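Local coordinates for pyoverdine biosynthesis protein PvcB (Pseudomonas aeruginosa, PDB 4YLM) that catalyses the iron- and 2-oxoglutarate-dependent oxidation of tyrosine isonitrile in the biosynthesis of paerucumarin, at residues S54-L59 and I253-T258; G138-F143 and A243-S248. All blocks are in the same frame, centred on the assembly; numbering follows the deposited sequence.

Both contacts pair antiparallel strands of the TauD/TfdA-type oxygenase, yet they belong to different sheets. Contact 1 is wholly buried: it joins strands 57-60 and 251-255 inside the large mixed sheet, with apolar leucine, isoleucine and alanine side chains and one histidine-aspartate bond. Contact 2, partly buried, ties strand 141-145 to strand 241-244, an outer strand of a three-stranded sheet, and adds a tryptophan-threonine hydrogen bond, two neighbouring arginines and a water. The two meet where Phe143 packs on Leu57 and Ala254, and His244 on Leu59. Strands 241-244 and 251-255 follow each other in the chain, which nests contact 2 within the loop closed by contact 1.

Contact 1 (S54-L59 and I253-T258); sequences SHHLLL and IADNLT
The imidazole of His56 lies between the methyl CG2 of Thr258, a CH-pi contact 3.6 Å from the ring centroid, on one face and the carbonyl O of Ser54, offset toward the rim, on the other. At its edge stands the carboxylate of Asp255. His56 ND1 donates to the anti lone pair of Asp255 OD2 at 3.0 Å, a somewhat bent bond (148°), with ring and carboxylate planes turned 34° apart. Asp255 CG is anti to the backbone N (chi1 178°), which sets the carboxylate alongside the ring, both side chains pointing the same way. Thr258 OG1 reaches the same OD2 at 2.7 Å from above the carboxylate plane, while Asp255 OD1 accepts a hydrogen bond from the backbone N of Leu257, an Asx turn. Next to this group, the backbones pair as antiparallel strands. Asp255 N donates to His56 O at 2.8 Å; Leu58 and Ile253 form a hydrogen-bonded pair, Leu58 N to Ile253 O at 2.9 Å and nearly straight. Leu57 faces Ala254 in a non-hydrogen-bonded pair, its CD1 3.8 Å from Ala254 CB, on the side where Phe143 also packs. On the other face Leu58 and Ile253 meet through their CD1 methyls and rest against Ala52 of helix 45-55. Arg35 of the second subunit packs on His56. Two donors on one buried carboxylate oxygen, with a long, weak ion pair to Arg190, would probably keep Asp255 ionised, and its bonds tie the turn after helix 45-55 to the end of strand 251-255, just before the strand carrying the probable iron ligand His261.

Contact 2 (G138-F143 and A243-S248); sequences GGRTTF and AHRWRS
Ala243 sets its methyl over the centre of one face of the Arg140 guanidinium, Ala243 CB to Arg140 CZ 3.5 Å, and touches Thr142 CG2 on the same side of the sheet. A water donates to Ala243 O at 2.9 Å; it lies in the guanidinium plane and is bonded only weakly to Arg140 NH1. Arg140 NH2 forms a salt bridge with Glu264, and NH1 a hydrogen bond with Gln21. His244 pairs with Thr141: His244 N donates to Thr141 O at 2.7 Å, almost straight, whereas the return bond from Thr141 N to His244 O is weak. The His244 ring is held by Tyr242 and Asp250, and CB of His244 approaches the edge of the Phe143 ring. Arg245 is bent at chi2 and chi3, and one face of its guanidinium meets CD of Arg140, 3.6 Å from Arg245 NH2. The two guanidinium planes are 8° from parallel but displaced; Glu20, in a salt bridge with Arg245 and a long, weak pair with Arg140, probably eases the closeness of like charges. Trp246 then turns its indole so that NE1 donates to Thr141 OG1 at 2.7 Å, in the ring plane (158° at the hydrogen), while CD2 of His244 sits over the centre of one indole face. The Phe143 side chain lies about 4 Å from that of His261, expected to bind the catalytic iron. Such antiparallel edge pairing belongs to the double-stranded beta-helix (cupin) core characteristic of Fe/2-oxoglutarate oxygenases of the TauD/TfdA family.

Contact 1 (S54-L59 and I253-T258)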
loop_
_atom_site.group_PDB
_atom_site.type_symbol
_atom_site.label_atom_id
_atom_site.label_comp_id
_atom_site.label_asym_id
_atom_site.label_seq_id
_atom_site.Cartn_x
_atom_site.Cartn_y
_atom_site.Cartn_z
ATOM N N SER A 54 -10.905 4.176 2.241
ATOM C CA SER A 54 -11.935 3.610 1.353
ATOM C C SER A 54 -13.118 3.014 2.125
ATOM O O SER A 54 -14.254 3.045 1.654
ATOM C CB SER A 54 -11.327 2.538 0.450
ATOM O OG SER A 54 -10.783 1.503 1.268
ATOM N N HIS A 55 -12.846 2.477 3.313
ATOM C CA HIS A 55 -13.893 1.914 4.150
ATOM C C HIS A 55 -14.383 2.929 5.196
ATOM O O HIS A 55 -15.420 2.713 5.818
ATOM C CB HIS A 55 -13.399 0.662 4.872
ATOM C CG HIS A 55 -13.061 -0.484 3.963
ATOM N ND1 HIS A 55 -14.019 -1.327 3.438
ATOM C CD2 HIS A 55 -11.867 -0.953 3.524
ATOM C CE1 HIS A 55 -13.430 -2.256 2.706
ATOM N NE2 HIS A 55 -12.125 -2.045 2.732
ATOM N N HIS A 56 -13.604 3.994 5.410
ATOM C CA HIS A 56 -13.962 5.131 6.291
ATOM C C HIS A 56 -13.924 4.887 7.794
ATOM O O HIS A 56 -13.697 5.816 8.570
ATOM C CB HIS A 56 -15.306 5.768 5.870
ATOM C CG HIS A 56 -15.373 6.077 4.408
ATOM N ND1 HIS A 56 -14.422 6.845 3.771
ATOM C CD2 HIS A 56 -16.260 5.702 3.452
ATOM C CE1 HIS A 56 -14.722 6.938 2.485
ATOM N NE2 HIS A 56 -15.831 6.251 2.265
ATOM N N LEU A 57 -14.152 3.653 8.218
ATOM C CA LEU A 57 -14.131 3.328 9.639
ATOM C C LEU A 57 -13.551 1.936 9.836
ATOM O O LEU A 57 -14.113 0.953 9.355
ATOM C CB LEU A 57 -15.557 3.389 10.235
ATOM C CG LEU A 57 -15.673 3.213 11.756
ATOM C CD1 LEU A 57 -14.883 4.291 12.505
ATOM C CD2 LEU A 57 -17.142 3.217 12.228
ATOM N N LEU A 58 -12.416 1.840 10.525
ATOM C CA LEU A 58 -11.830 0.537 10.808
ATOM C C LEU A 58 -11.996 0.203 12.284
ATOM O O LEU A 58 -11.781 1.055 13.152
ATOM C CB LEU A 58 -10.332 0.516 10.472
ATOM C CG LEU A 58 -9.893 1.071 9.117
ATOM C CD1 LEU A 58 -8.373 0.872 8.947
ATOM C CD2 LEU A 58 -10.648 0.386 7.982
ATOM N N LEU A 59 -12.363 -1.041 12.564
ATOM C CA LEU A 59 -12.411 -1.529 13.930
ATOM C C LEU A 59 -11.408 -2.660 14.025
ATOM O O LEU A 59 -11.590 -3.693 13.399
ATOM C CB LEU A 59 -13.823 -2.027 14.278
ATOM C CG LEU A 59 -13.964 -2.877 15.548
ATOM C CD1 LEU A 59 -13.428 -2.121 16.766
ATOM C CD2 LEU A 59 -15.437 -3.329 15.771
ATOM N N ILE A 253 -10.093 3.552 13.837
ATOM C CA ILE A 253 -9.525 4.600 13.010
ATOM C C ILE A 253 -10.642 5.102 12.124
ATOM O O ILE A 253 -11.183 4.335 11.343
ATOM C CB ILE A 253 -8.394 4.040 12.123
ATOM C CG1 ILE A 253 -7.282 3.436 12.999
ATOM C CG2 ILE A 253 -7.859 5.140 11.209
ATOM C CD1 ILE A 253 -6.277 2.579 12.199
ATOM N N ALA A 254 -10.977 6.387 12.247
ATOM C CA ALA A 254 -12.115 6.978 11.553
ATOM C C ALA A 254 -11.650 8.045 10.571
ATOM O O ALA A 254 -10.756 8.834 10.886
ATOM C CB ALA A 254 -13.101 7.598 12.594
ATOM N N ASP A 255 -12.252 8.048 9.381
ATOM C CA ASP A 255 -12.000 9.038 8.337
ATOM C C ASP A 255 -12.843 10.281 8.629
ATOM O O ASP A 255 -14.005 10.366 8.224
ATOM C CB ASP A 255 -12.364 8.426 6.961
ATOM C CG ASP A 255 -12.191 9.389 5.795
ATOM O OD1 ASP A 255 -11.698 10.525 5.984
ATOM O OD2 ASP A 255 -12.557 8.987 4.654
ATOM N N ASN A 256 -12.246 11.233 9.343
ATOM C CA ASN A 256 -12.921 12.471 9.733
ATOM C C ASN A 256 -13.307 13.372 8.552
ATOM O O ASN A 256 -14.117 14.280 8.716
ATOM C CB ASN A 256 -12.036 13.245 10.726
ATOM C CG ASN A 256 -12.675 14.537 11.205
ATOM O OD1 ASN A 256 -13.732 14.535 11.857
ATOM N ND2 ASN A 256 -12.020 15.650 10.907
ATOM N N LEU A 257 -12.729 13.134 7.368
ATOM C CA LEU A 257 -13.024 13.970 6.198
ATOM C C LEU A 257 -14.283 13.514 5.460
ATOM O O LEU A 257 -14.839 14.258 4.648
ATOM C CB LEU A 257 -11.827 14.022 5.223
ATOM C CG LEU A 257 -10.485 14.468 5.833
ATOM C CD1 LEU A 257 -9.404 14.585 4.751
ATOM C CD2 LEU A 257 -10.644 15.810 6.581
ATOM N N THR A 258 -14.728 12.298 5.755
ATOM C CA THR A 258 -15.864 11.683 5.073
ATOM C C THR A 258 -17.034 11.434 6.030
ATOM O O THR A 258 -18.194 11.610 5.662
ATOM C CB THR A 258 -15.456 10.333 4.450
ATOM O OG1 THR A 258 -14.393 10.556 3.513
ATOM C CG2 THR A 258 -16.642 9.685 3.711
#

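Contact 2 (G138-F143 and A243-S248)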
loop_
_atom_site.group_PDB
_atom_site.type_symbol
_atom_site.label_atom_id
_atom_site.label_comp_id
_atom_site.label_asym_id
_atom_site.label_seq_id
_atom_site.Cartn_x
_atom_site.Cartn_y
_atom_site.Cartn_z
ATOM N N GLY A 138 -27.126 2.479 25.993
ATOM C CA GLY A 138 -26.948 3.659 25.170
ATOM C C GLY A 138 -25.525 4.163 25.325
ATOM O O GLY A 138 -24.649 3.428 25.767
ATOM N N GLY A 139 -25.294 5.415 24.961
ATOM C CA GLY A 139 -23.985 6.016 25.120
ATOM C C GLY A 139 -22.948 5.570 24.096
ATOM O O GLY A 139 -21.773 5.875 24.249
ATOM N N ARG A 140 -23.369 4.845 23.065
ATOM C CA ARG A 140 -22.428 4.392 22.027
ATOM C C ARG A 140 -21.905 5.562 21.187
ATOM O O ARG A 140 -22.635 6.509 20.908
ATOM C CB ARG A 140 -23.072 3.329 21.119
ATOM C CG ARG A 140 -23.354 1.988 21.814
ATOM C CD ARG A 140 -24.090 1.017 20.891
ATOM N NE ARG A 140 -25.441 1.479 20.570
ATOM C CZ ARG A 140 -26.253 0.899 19.686
ATOM N NH1 ARG A 140 -25.851 -0.165 19.003
ATOM N NH2 ARG A 140 -27.463 1.402 19.466
ATOM N N THR A 141 -20.636 5.492 20.787
ATOM C CA THR A 141 -20.076 6.467 19.853
ATOM C C THR A 141 -20.660 6.209 18.470
ATOM O O THR A 141 -20.663 5.073 17.997
ATOM C CB THR A 141 -18.532 6.332 19.762
ATOM O OG1 THR A 141 -17.965 6.500 21.060
ATOM C CG2 THR A 141 -17.951 7.374 18.839
ATOM N N THR A 142 -21.142 7.250 17.802
ATOM C CA THR A 142 -21.797 7.027 16.519
ATOM C C THR A 142 -21.048 7.645 15.352
ATOM O O THR A 142 -20.400 8.680 15.498
ATOM C CB THR A 142 -23.221 7.586 16.502
ATOM O OG1 THR A 142 -23.171 9.008 16.685
ATOM C CG2 THR A 142 -24.057 6.940 17.604
ATOM N N PHE A 143 -21.200 7.020 14.187
ATOM C CA PHE A 143 -20.541 7.439 12.961
ATOM C C PHE A 143 -21.525 7.336 11.803
ATOM O O PHE A 143 -22.247 6.345 11.692
ATOM C CB PHE A 143 -19.348 6.511 12.675
ATOM C CG PHE A 143 -18.267 6.548 13.739
ATOM C CD1 PHE A 143 -17.271 7.513 13.695
ATOM C CD2 PHE A 143 -18.238 5.606 14.756
ATOM C CE1 PHE A 143 -16.279 7.555 14.663
ATOM C CE2 PHE A 143 -17.249 5.634 15.722
ATOM C CZ PHE A 143 -16.260 6.606 15.670
ATOM N N ALA A 243 -23.412 2.615 15.224
ATOM C CA ALA A 243 -23.209 2.951 16.626
ATOM C C ALA A 243 -22.264 1.928 17.239
ATOM O O ALA A 243 -22.545 0.726 17.222
ATOM C CB ALA A 243 -24.559 2.984 17.372
ATOM N N HIS A 244 -21.131 2.401 17.759
ATOM C CA HIS A 244 -20.100 1.505 18.281
ATOM C C HIS A 244 -20.171 1.245 19.777
ATOM O O HIS A 244 -20.107 2.175 20.584
ATOM C CB HIS A 244 -18.691 2.027 17.960
ATOM C CG HIS A 244 -17.612 1.043 18.291
ATOM N ND1 HIS A 244 -17.539 -0.199 17.699
ATOM C CD2 HIS A 244 -16.587 1.102 19.174
ATOM C CE1 HIS A 244 -16.510 -0.862 18.198
ATOM N NE2 HIS A 244 -15.913 -0.092 19.089
ATOM N N ARG A 245 -20.249 -0.033 20.133
ATOM C CA ARG A 245 -20.154 -0.478 21.516
ATOM C C ARG A 245 -18.697 -0.825 21.821
ATOM O O ARG A 245 -18.185 -1.831 21.338
ATOM C CB ARG A 245 -21.033 -1.722 21.701
ATOM C CG ARG A 245 -20.989 -2.359 23.086
ATOM C CD ARG A 245 -21.937 -1.660 24.051
ATOM N NE ARG A 245 -23.321 -1.692 23.575
ATOM C CZ ARG A 245 -24.277 -0.864 23.992
ATOM N NH1 ARG A 245 -24.002 0.073 24.893
ATOM N NH2 ARG A 245 -25.506 -0.965 23.498
ATOM N N TRP A 246 -18.028 -0.000 22.619
ATOM C CA TRP A 246 -16.602 -0.191 22.890
ATOM C C TRP A 246 -16.266 -1.469 23.656
ATOM O O TRP A 246 -16.974 -1.850 24.591
ATOM C CB TRP A 246 -16.054 1.009 23.663
ATOM C CG TRP A 246 -16.086 2.272 22.874
ATOM C CD1 TRP A 246 -17.006 3.278 22.965
ATOM C CD2 TRP A 246 -15.161 2.661 21.854
ATOM N NE1 TRP A 246 -16.704 4.276 22.066
ATOM C CE2 TRP A 246 -15.575 3.916 21.372
ATOM C CE3 TRP A 246 -14.024 2.063 21.297
ATOM C CZ2 TRP A 246 -14.889 4.591 20.365
ATOM C CZ3 TRP A 246 -13.342 2.737 20.295
ATOM C CH2 TRP A 246 -13.779 3.985 19.838
ATOM N N ARG A 247 -15.168 -2.120 23.267
ATOM C CA ARG A 247 -14.597 -3.200 24.068
ATOM C C ARG A 247 -13.141 -2.885 24.347
ATOM O O ARG A 247 -12.463 -2.239 23.534
ATOM C CB ARG A 247 -14.696 -4.547 23.354
ATOM C CG ARG A 247 -16.088 -4.868 22.829
ATOM C CD ARG A 247 -16.610 -6.159 23.431
ATOM N NE ARG A 247 -17.185 -7.049 22.419
ATOM C CZ ARG A 247 -18.465 -7.042 22.049
ATOM N NH1 ARG A 247 -19.323 -6.180 22.599
ATOM N NH2 ARG A 247 -18.889 -7.898 21.123
ATOM N N SER A 248 -12.662 -3.359 25.491
ATOM C CA SER A 248 -11.282 -3.149 25.906
ATOM C C SER A 248 -10.281 -3.489 24.794
ATOM O O SER A 248 -10.308 -4.579 24.215
ATOM C CB SER A 248 -10.985 -3.968 27.171
ATOM O OG SER A 248 -11.830 -3.559 28.241
HETATM O O HOH W 1 -23.135 -1.954 18.134
#